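Local coordinates for protein archease (Thermotoga maritima, PDB 1J5U) that probably activates the tRNA-splicing ligase RtcB by promoting its guanylylation, and may also act as a chaperone of proteins that process DNA or RNA, at residues Y32-L44 with A85-K97. Residues are numbered along the deposited sequence; the frame is centred on the assembly and turned at random.
Sequences YEELLEEARNILL and APWRIKREGNELK
N41 OD1 is gripped by two nitrogens of R40, the arginine that spans the gap from helix 32-44 to P86 and W87: NE lies 3.1 Å and NH2 3.0 Å from that oxygen. Both reach it from the same face of the amide, and OD1 sits only 11° out of the guanidinium plane, so the side-on grip fixes how the group is turned. A bend at chi3 (65°) directs the guanidinium back to N41 after CG has run alongside the P86 ring and CD has passed its carbonyl. NH1 then donates to a water at 2.9 Å that also accepts from the backbone N of I89. R40 CG comes within 3.4 Å of P86 O, a carbonyl buried here without a polar partner and flanked also by the L44 methyls. Exchanging R40 for alanine would probably leave the P86 ring without the arginine's methylene packing, and N41 OD1 and the bridging water without their arginine donors.

I89 CD1 rests against the helix backbone, 3.8 Å from E37 CA, with L36 CB beside it. L36 CD1 and L96 CD1 meet at 3.4 Å, tight for two methyls. The extended E33 side chain runs past I89 CG2 and over L96 CD2; its OE2 accepts from a second water at 2.6 Å, which accepts from R91 N, another link to the strand.

The helix runs obliquely to strand 85-92 in the opposite sense, their axes 146° apart and 8.5 Å at closest approach. In this archease domain it lies on one face of an antiparallel sheet, over a hairpin closed by the type II' turn E92-E95, with a classic beta bulge at W87 and R88 opposite T99. Helix 66-81 adjoins L36, A39 and R40; strand 23-29 meets L35 and I42.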
# COMPACT_ATOMS: atom_id res chain seq x y z
N TYR A 32 -13.96 0.13 0.74
CA TYR A 32 -12.71 -0.35 1.32
C TYR A 32 -11.83 -0.98 0.25
O TYR A 32 -10.62 -0.79 0.24
CB TYR A 32 -13.02 -1.38 2.42
CG TYR A 32 -11.81 -2.06 2.99
CD1 TYR A 32 -10.98 -1.42 3.92
CD2 TYR A 32 -11.48 -3.35 2.60
CE1 TYR A 32 -9.86 -2.05 4.45
CE2 TYR A 32 -10.37 -3.99 3.13
CZ TYR A 32 -9.56 -3.34 4.05
OH TYR A 32 -8.46 -3.99 4.55
N GLU A 33 -12.45 -1.73 -0.64
CA GLU A 33 -11.72 -2.38 -1.72
C GLU A 33 -11.05 -1.34 -2.63
O GLU A 33 -9.91 -1.53 -3.05
CB GLU A 33 -12.66 -3.25 -2.55
CG GLU A 33 -11.96 -3.98 -3.67
CD GLU A 33 -12.89 -4.92 -4.43
OE1 GLU A 33 -14.03 -5.13 -3.98
OE2 GLU A 33 -12.47 -5.45 -5.48
N GLU A 34 -11.74 -0.24 -2.91
CA GLU A 34 -11.17 0.79 -3.78
C GLU A 34 -10.01 1.52 -3.08
O GLU A 34 -9.10 2.00 -3.74
CB GLU A 34 -12.23 1.78 -4.25
CG GLU A 34 -13.23 1.17 -5.22
CD GLU A 34 -14.10 2.21 -5.91
OE1 GLU A 34 -14.11 3.40 -5.50
OE2 GLU A 34 -14.80 1.84 -6.86
N LEU A 35 -10.06 1.62 -1.76
CA LEU A 35 -8.94 2.23 -1.05
C LEU A 35 -7.73 1.32 -1.20
O LEU A 35 -6.61 1.80 -1.34
CB LEU A 35 -9.26 2.45 0.42
CG LEU A 35 -10.42 3.44 0.65
CD1 LEU A 35 -10.53 3.72 2.11
CD2 LEU A 35 -10.16 4.76 -0.12
N LEU A 36 -7.95 0.00 -1.15
CA LEU A 36 -6.83 -0.93 -1.32
C LEU A 36 -6.31 -0.85 -2.76
O LEU A 36 -5.11 -1.01 -2.99
CB LEU A 36 -7.23 -2.38 -0.99
CG LEU A 36 -7.28 -2.73 0.51
CD1 LEU A 36 -7.91 -4.11 0.69
CD2 LEU A 36 -5.87 -2.71 1.09
N GLU A 37 -7.20 -0.63 -3.73
CA GLU A 37 -6.77 -0.52 -5.12
C GLU A 37 -5.87 0.73 -5.21
O GLU A 37 -4.86 0.72 -5.91
CB GLU A 37 -7.99 -0.33 -6.06
CG GLU A 37 -8.83 -1.61 -6.31
CD GLU A 37 -10.23 -1.32 -6.88
OE1 GLU A 37 -10.35 -0.42 -7.71
OE2 GLU A 37 -11.21 -1.98 -6.49
N GLU A 38 -6.24 1.80 -4.50
CA GLU A 38 -5.43 3.01 -4.52
C GLU A 38 -4.08 2.80 -3.78
O GLU A 38 -3.05 3.35 -4.18
CB GLU A 38 -6.22 4.18 -3.92
CG GLU A 38 -7.26 4.75 -4.91
CD GLU A 38 -6.63 5.15 -6.24
OE1 GLU A 38 -5.44 5.53 -6.23
OE2 GLU A 38 -7.31 5.08 -7.30
N ALA A 39 -4.07 2.00 -2.72
CA ALA A 39 -2.80 1.71 -2.01
C ALA A 39 -1.92 0.96 -3.01
O ALA A 39 -0.71 1.21 -3.11
CB ALA A 39 -3.05 0.83 -0.76
N ARG A 40 -2.52 0.03 -3.74
CA ARG A 40 -1.80 -0.71 -4.76
C ARG A 40 -1.21 0.26 -5.80
O ARG A 40 -0.03 0.19 -6.15
CB ARG A 40 -2.73 -1.70 -5.48
CG ARG A 40 -2.09 -2.32 -6.74
CD ARG A 40 -3.17 -2.86 -7.71
NE ARG A 40 -3.97 -1.74 -8.21
CZ ARG A 40 -5.20 -1.85 -8.72
NH1 ARG A 40 -5.77 -3.05 -8.82
NH2 ARG A 40 -5.87 -0.76 -9.07
N ASN A 41 -2.06 1.15 -6.34
CA ASN A 41 -1.60 2.11 -7.33
C ASN A 41 -0.38 2.91 -6.83
O ASN A 41 0.57 3.12 -7.57
CB ASN A 41 -2.74 3.08 -7.71
CG ASN A 41 -3.84 2.40 -8.48
OD1 ASN A 41 -3.65 1.29 -9.00
ND2 ASN A 41 -5.01 3.04 -8.58
N ILE A 42 -0.42 3.34 -5.58
CA ILE A 42 0.67 4.10 -4.98
C ILE A 42 1.98 3.30 -4.97
O ILE A 42 3.03 3.81 -5.39
CB ILE A 42 0.33 4.55 -3.52
CG1 ILE A 42 -0.79 5.61 -3.54
CG2 ILE A 42 1.59 5.09 -2.82
CD1 ILE A 42 -1.27 6.04 -2.15
N LEU A 43 1.91 2.05 -4.50
CA LEU A 43 3.07 1.18 -4.44
C LEU A 43 3.75 0.98 -5.80
O LEU A 43 4.98 1.10 -5.93
CB LEU A 43 2.68 -0.20 -3.83
CG LEU A 43 2.25 -0.22 -2.35
CD1 LEU A 43 1.88 -1.65 -1.93
CD2 LEU A 43 3.39 0.31 -1.45
N LEU A 44 2.96 0.69 -6.83
CA LEU A 44 3.47 0.48 -8.19
C LEU A 44 4.07 1.76 -8.79
O LEU A 44 5.13 1.74 -9.42
CB LEU A 44 2.33 0.02 -9.10
CG LEU A 44 1.69 -1.32 -8.72
CD1 LEU A 44 0.53 -1.64 -9.66
CD2 LEU A 44 2.75 -2.39 -8.79
N ALA A 85 4.38 -8.07 -7.00
CA ALA A 85 3.61 -6.85 -6.79
C ALA A 85 2.10 -7.05 -6.94
O ALA A 85 1.64 -7.77 -7.82
CB ALA A 85 4.09 -5.77 -7.76
N PRO A 86 1.31 -6.42 -6.05
CA PRO A 86 -0.15 -6.54 -6.13
C PRO A 86 -0.61 -5.96 -7.48
O PRO A 86 -0.17 -4.88 -7.88
CB PRO A 86 -0.64 -5.74 -4.92
CG PRO A 86 0.45 -4.66 -4.77
CD PRO A 86 1.71 -5.52 -4.94
N TRP A 87 -1.49 -6.66 -8.17
CA TRP A 87 -1.93 -6.20 -9.48
C TRP A 87 -3.45 -6.06 -9.62
O TRP A 87 -3.96 -5.01 -10.05
CB TRP A 87 -1.38 -7.16 -10.56
CG TRP A 87 -1.87 -6.91 -11.95
CD1 TRP A 87 -1.76 -5.75 -12.68
CD2 TRP A 87 -2.55 -7.84 -12.79
NE1 TRP A 87 -2.32 -5.91 -13.92
CE2 TRP A 87 -2.82 -7.19 -14.02
CE3 TRP A 87 -2.96 -9.17 -12.63
CZ2 TRP A 87 -3.48 -7.82 -15.08
CZ3 TRP A 87 -3.62 -9.81 -13.69
CH2 TRP A 87 -3.87 -9.13 -14.90
N ARG A 88 -4.17 -7.12 -9.27
CA ARG A 88 -5.62 -7.09 -9.35
C ARG A 88 -6.24 -7.51 -8.03
O ARG A 88 -5.64 -8.26 -7.26
CB ARG A 88 -6.11 -7.99 -10.49
CG ARG A 88 -5.84 -7.40 -11.88
CD ARG A 88 -6.81 -6.25 -12.18
NE ARG A 88 -6.48 -5.52 -13.41
CZ ARG A 88 -5.61 -4.52 -13.48
NH1 ARG A 88 -4.95 -4.11 -12.39
NH2 ARG A 88 -5.39 -3.91 -14.64
N ILE A 89 -7.45 -7.02 -7.77
CA ILE A 89 -8.15 -7.34 -6.55
C ILE A 89 -9.58 -7.72 -6.90
O ILE A 89 -10.28 -7.00 -7.63
CB ILE A 89 -8.18 -6.13 -5.59
CG1 ILE A 89 -6.74 -5.64 -5.35
CG2 ILE A 89 -8.85 -6.55 -4.26
CD1 ILE A 89 -6.65 -4.29 -4.66
N LYS A 90 -9.99 -8.87 -6.38
CA LYS A 90 -11.33 -9.40 -6.65
C LYS A 90 -11.99 -9.85 -5.35
O LYS A 90 -11.45 -10.68 -4.62
CB LYS A 90 -11.19 -10.58 -7.62
CG LYS A 90 -12.47 -11.36 -7.91
CD LYS A 90 -12.16 -12.52 -8.88
CE LYS A 90 -13.26 -13.56 -8.86
NZ LYS A 90 -14.60 -12.90 -8.95
N ARG A 91 -13.16 -9.30 -5.05
CA ARG A 91 -13.88 -9.68 -3.85
C ARG A 91 -14.45 -11.09 -4.04
O ARG A 91 -14.92 -11.44 -5.12
CB ARG A 91 -15.02 -8.70 -3.56
CG ARG A 91 -15.92 -9.13 -2.41
CD ARG A 91 -16.86 -8.01 -1.97
NE ARG A 91 -17.75 -8.44 -0.89
CZ ARG A 91 -18.43 -7.62 -0.10
NH1 ARG A 91 -18.32 -6.30 -0.26
NH2 ARG A 91 -19.21 -8.11 0.85
N GLU A 92 -14.39 -11.87 -2.98
CA GLU A 92 -14.92 -13.23 -2.96
C GLU A 92 -15.53 -13.38 -1.58
O GLU A 92 -14.83 -13.65 -0.60
CB GLU A 92 -13.80 -14.25 -3.18
CG GLU A 92 -13.90 -14.95 -4.54
CD GLU A 92 -12.61 -15.58 -4.97
OE1 GLU A 92 -11.91 -16.15 -4.10
OE2 GLU A 92 -12.30 -15.52 -6.18
N GLY A 93 -16.84 -13.15 -1.49
CA GLY A 93 -17.52 -13.23 -0.21
C GLY A 93 -17.03 -12.12 0.71
O GLY A 93 -17.07 -10.94 0.35
N ASN A 94 -16.57 -12.48 1.90
CA ASN A 94 -16.09 -11.48 2.84
C ASN A 94 -14.56 -11.48 2.85
O ASN A 94 -13.93 -11.23 3.88
CB ASN A 94 -16.68 -11.74 4.24
CG ASN A 94 -16.19 -13.03 4.86
OD1 ASN A 94 -15.75 -13.94 4.17
ND2 ASN A 94 -16.29 -13.12 6.19
N GLU A 95 -13.99 -11.77 1.69
CA GLU A 95 -12.54 -11.80 1.52
C GLU A 95 -12.14 -11.20 0.19
O GLU A 95 -12.97 -11.06 -0.69
CB GLU A 95 -12.02 -13.21 1.54
CG GLU A 95 -12.22 -13.96 2.81
CD GLU A 95 -11.70 -15.35 2.67
OE1 GLU A 95 -10.51 -15.57 2.98
OE2 GLU A 95 -12.49 -16.21 2.20
N LEU A 96 -10.87 -10.86 0.06
CA LEU A 96 -10.37 -10.31 -1.18
C LEU A 96 -9.27 -11.19 -1.75
O LEU A 96 -8.31 -11.53 -1.05
CB LEU A 96 -9.82 -8.91 -0.95
CG LEU A 96 -10.84 -7.89 -0.45
CD1 LEU A 96 -10.07 -6.64 -0.02
CD2 LEU A 96 -11.86 -7.56 -1.56
N LYS A 97 -9.44 -11.56 -3.01
CA LYS A 97 -8.43 -12.35 -3.70
C LYS A 97 -7.56 -11.37 -4.47
O LYS A 97 -8.03 -10.64 -5.36
CB LYS A 97 -9.06 -13.35 -4.68
CG LYS A 97 -8.03 -14.01 -5.59
CD LYS A 97 -8.67 -14.87 -6.70
CE LYS A 97 -9.07 -16.24 -6.22
NZ LYS A 97 -9.52 -17.12 -7.38
O HOH W 1 -14.15 -7.06 -6.73
O HOH W 2 -8.20 -4.57 -9.25